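Local coordinates for protein delta-1-pyrroline-5-carboxylate dehydrogenase, mitochondrial (Mus musculus, PDB 4E3X) that oxidises L-glutamate gamma-semialdehyde, which arises from delta-1-pyrroline-5-carboxylate, to L-glutamate with NAD+ in mitochondrial proline breakdown, at residues E165-N173 against F212-A222. Numbering follows the deposited sequence.
Sequences ELIDFFRFN and FTAIGGNLAGA. With PRO (proline), chain K.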
# COMPACT_ATOMS: atom_id res chain seq x y z
N GLU B 165 -12.12 -19.28 -10.18
CA GLU B 165 -11.47 -18.09 -9.63
C GLU B 165 -11.23 -18.21 -8.13
O GLU B 165 -10.16 -17.84 -7.65
CB GLU B 165 -12.27 -16.82 -9.94
CG GLU B 165 -11.49 -15.57 -9.61
CD GLU B 165 -12.16 -14.31 -10.12
OE1 GLU B 165 -13.41 -14.27 -10.12
OE2 GLU B 165 -11.45 -13.37 -10.52
N LEU B 166 -12.21 -18.72 -7.40
CA LEU B 166 -12.09 -18.86 -5.95
C LEU B 166 -10.97 -19.84 -5.59
O LEU B 166 -10.11 -19.56 -4.75
CB LEU B 166 -13.42 -19.32 -5.36
CG LEU B 166 -13.38 -19.53 -3.84
CD1 LEU B 166 -12.85 -18.30 -3.13
CD2 LEU B 166 -14.77 -19.88 -3.35
N ILE B 167 -10.98 -20.98 -6.25
CA ILE B 167 -9.93 -21.97 -6.08
C ILE B 167 -8.56 -21.37 -6.39
O ILE B 167 -7.60 -21.55 -5.63
CB ILE B 167 -10.20 -23.21 -6.97
CG1 ILE B 167 -11.39 -24.01 -6.43
CG2 ILE B 167 -8.97 -24.10 -7.06
CD1 ILE B 167 -11.97 -24.97 -7.46
N ASP B 168 -8.47 -20.63 -7.49
CA ASP B 168 -7.20 -20.00 -7.88
C ASP B 168 -6.74 -18.95 -6.86
O ASP B 168 -5.55 -18.88 -6.55
CB ASP B 168 -7.29 -19.37 -9.27
CG ASP B 168 -7.35 -20.40 -10.40
OD1 ASP B 168 -7.08 -21.59 -10.16
OD2 ASP B 168 -7.64 -19.99 -11.55
N PHE B 169 -7.65 -18.12 -6.35
CA PHE B 169 -7.27 -17.18 -5.30
C PHE B 169 -6.64 -17.94 -4.13
O PHE B 169 -5.58 -17.57 -3.63
CB PHE B 169 -8.48 -16.42 -4.74
CG PHE B 169 -8.89 -15.21 -5.55
CD1 PHE B 169 -7.96 -14.28 -5.99
CD2 PHE B 169 -10.23 -14.99 -5.82
CE1 PHE B 169 -8.37 -13.16 -6.72
CE2 PHE B 169 -10.65 -13.87 -6.54
CZ PHE B 169 -9.72 -12.96 -6.99
N PHE B 170 -7.31 -19.00 -3.68
CA PHE B 170 -6.83 -19.74 -2.53
C PHE B 170 -5.46 -20.38 -2.79
O PHE B 170 -4.56 -20.29 -1.95
CB PHE B 170 -7.84 -20.80 -2.09
CG PHE B 170 -9.04 -20.24 -1.36
CD1 PHE B 170 -9.17 -18.88 -1.11
CD2 PHE B 170 -10.04 -21.10 -0.93
CE1 PHE B 170 -10.28 -18.39 -0.43
CE2 PHE B 170 -11.14 -20.61 -0.25
CZ PHE B 170 -11.26 -19.26 -0.00
N ARG B 171 -5.28 -20.99 -3.96
CA ARG B 171 -4.01 -21.66 -4.26
C ARG B 171 -2.88 -20.68 -4.55
O ARG B 171 -1.77 -20.82 -4.01
CB ARG B 171 -4.14 -22.67 -5.41
CG ARG B 171 -5.07 -23.82 -5.12
CD ARG B 171 -4.63 -25.06 -5.90
NE ARG B 171 -5.61 -26.15 -5.84
CZ ARG B 171 -6.43 -26.48 -6.84
NH1 ARG B 171 -6.41 -25.79 -7.98
NH2 ARG B 171 -7.29 -27.47 -6.68
N PHE B 172 -3.13 -19.70 -5.42
CA PHE B 172 -2.10 -18.74 -5.77
C PHE B 172 -1.71 -17.83 -4.60
O PHE B 172 -0.52 -17.58 -4.40
CB PHE B 172 -2.50 -17.91 -6.99
CG PHE B 172 -2.28 -18.63 -8.29
CD1 PHE B 172 -1.10 -18.47 -9.01
CD2 PHE B 172 -3.25 -19.49 -8.80
CE1 PHE B 172 -0.89 -19.15 -10.21
CE2 PHE B 172 -3.04 -20.17 -9.99
CZ PHE B 172 -1.86 -19.99 -10.70
N ASN B 173 -2.68 -17.35 -3.83
CA ASN B 173 -2.32 -16.55 -2.66
C ASN B 173 -1.51 -17.37 -1.65
O ASN B 173 -0.58 -16.86 -1.04
CB ASN B 173 -3.53 -15.91 -2.00
CG ASN B 173 -4.00 -14.68 -2.74
OD1 ASN B 173 -3.20 -13.92 -3.29
ND2 ASN B 173 -5.32 -14.46 -2.75
N PHE B 212 -19.66 -11.73 -7.69
CA PHE B 212 -18.73 -12.85 -7.75
C PHE B 212 -18.59 -13.50 -6.39
O PHE B 212 -18.14 -12.88 -5.44
CB PHE B 212 -17.35 -12.41 -8.25
CG PHE B 212 -17.32 -12.09 -9.71
CD1 PHE B 212 -17.56 -10.80 -10.15
CD2 PHE B 212 -17.09 -13.09 -10.64
CE1 PHE B 212 -17.54 -10.50 -11.50
CE2 PHE B 212 -17.08 -12.80 -12.00
CZ PHE B 212 -17.30 -11.50 -12.43
N THR B 213 -18.98 -14.77 -6.32
CA THR B 213 -18.76 -15.55 -5.11
C THR B 213 -17.28 -15.55 -4.71
O THR B 213 -16.95 -15.49 -3.52
CB THR B 213 -19.26 -16.98 -5.34
OG1 THR B 213 -20.68 -16.92 -5.53
CG2 THR B 213 -18.96 -17.91 -4.17
N ALA B 214 -16.40 -15.60 -5.70
CA ALA B 214 -14.97 -15.69 -5.45
C ALA B 214 -14.42 -14.45 -4.75
O ALA B 214 -13.47 -14.54 -3.97
CB ALA B 214 -14.21 -15.93 -6.76
N ILE B 215 -14.98 -13.28 -5.05
CA ILE B 215 -14.47 -12.04 -4.47
C ILE B 215 -14.63 -12.03 -2.96
O ILE B 215 -13.72 -11.62 -2.24
CB ILE B 215 -15.10 -10.80 -5.13
CG1 ILE B 215 -14.61 -10.67 -6.57
CG2 ILE B 215 -14.73 -9.53 -4.36
CD1 ILE B 215 -15.20 -9.50 -7.33
N GLY B 216 -15.77 -12.51 -2.47
CA GLY B 216 -15.98 -12.61 -1.04
C GLY B 216 -14.95 -13.50 -0.37
O GLY B 216 -14.38 -13.16 0.67
N GLY B 217 -14.71 -14.65 -0.98
CA GLY B 217 -13.71 -15.58 -0.47
C GLY B 217 -12.34 -14.94 -0.39
O GLY B 217 -11.61 -15.13 0.58
N ASN B 218 -11.98 -14.17 -1.41
CA ASN B 218 -10.68 -13.50 -1.43
C ASN B 218 -10.59 -12.31 -0.46
O ASN B 218 -9.59 -12.13 0.21
CB ASN B 218 -10.32 -13.06 -2.85
CG ASN B 218 -8.92 -12.52 -2.94
OD1 ASN B 218 -7.97 -13.16 -2.49
ND2 ASN B 218 -8.78 -11.33 -3.50
N LEU B 219 -11.63 -11.49 -0.42
CA LEU B 219 -11.61 -10.31 0.44
C LEU B 219 -11.45 -10.67 1.92
O LEU B 219 -10.75 -9.97 2.65
CB LEU B 219 -12.87 -9.47 0.26
CG LEU B 219 -13.02 -8.71 -1.05
CD1 LEU B 219 -14.37 -8.03 -1.05
CD2 LEU B 219 -11.91 -7.69 -1.25
N ALA B 220 -12.09 -11.75 2.34
CA ALA B 220 -11.95 -12.23 3.71
C ALA B 220 -10.75 -13.16 3.86
O ALA B 220 -10.04 -13.14 4.87
CB ALA B 220 -13.23 -12.93 4.16
N GLY B 221 -10.51 -13.99 2.85
CA GLY B 221 -9.50 -15.03 2.91
C GLY B 221 -8.06 -14.56 2.82
O GLY B 221 -7.20 -15.04 3.54
N ALA B 222 -7.79 -13.61 1.93
CA ALA B 222 -6.42 -13.14 1.78
C ALA B 222 -5.87 -12.47 3.05
O ALA B 222 -4.76 -12.82 3.49
CB ALA B 222 -6.28 -12.25 0.55
N PRO K . -12.38 -10.38 -12.41
CA PRO K . -13.63 -10.34 -13.18
C PRO K . -13.38 -10.12 -14.67
O PRO K . -12.27 -9.80 -15.11
CB PRO K . -14.36 -9.15 -12.57
CG PRO K . -13.96 -9.18 -11.14
CD PRO K . -12.52 -9.67 -11.12
OXT PRO K . -14.31 -10.27 -15.47
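Two nearly parallel helices, whose short segments Glu165-Asn173 and Thr213-Ala222 run 20° apart, pack beside the substrate pocket of this aldehyde dehydrogenase and reach it at one end, through Glu165 and the N-cap residue Phe212. They come closest at Leu166 and Ala214 (CA to CA 4.3 Å), where Ala214 CB presses against the backbone of helix 165-173, 3.5 Å from Leu166 N. One turn on, the Asn218 amide lies flat over the Phe169 ring, their planes 5° apart, while Asn218 CB makes a CH-pi contact 3.7 Å from the ring centroid. The Asn218 side chain reaches this face because CG stands opposite its own backbone N (chi1 -173°), and its OD1 comes within 3.0 Å of Asn173 ND2. A leucine in place of Phe169 would probably cost the Asn218 amide its flat stacking surface and let it turn more easily. Helix 213-225 follows strand 203-207 of the parallel, Rossmann-type NAD-binding sheet. Leu166 CD1 packs over Gly217 CA at 3.9 Å, where a CB would collide with it, and the Phe170 edge meets Gly217 O. Bound proline lies over one face of Phe212, with Phe212 CE1 3.6 Å from proline CB, and Glu165 OE2 lies 3.7 Å from proline N.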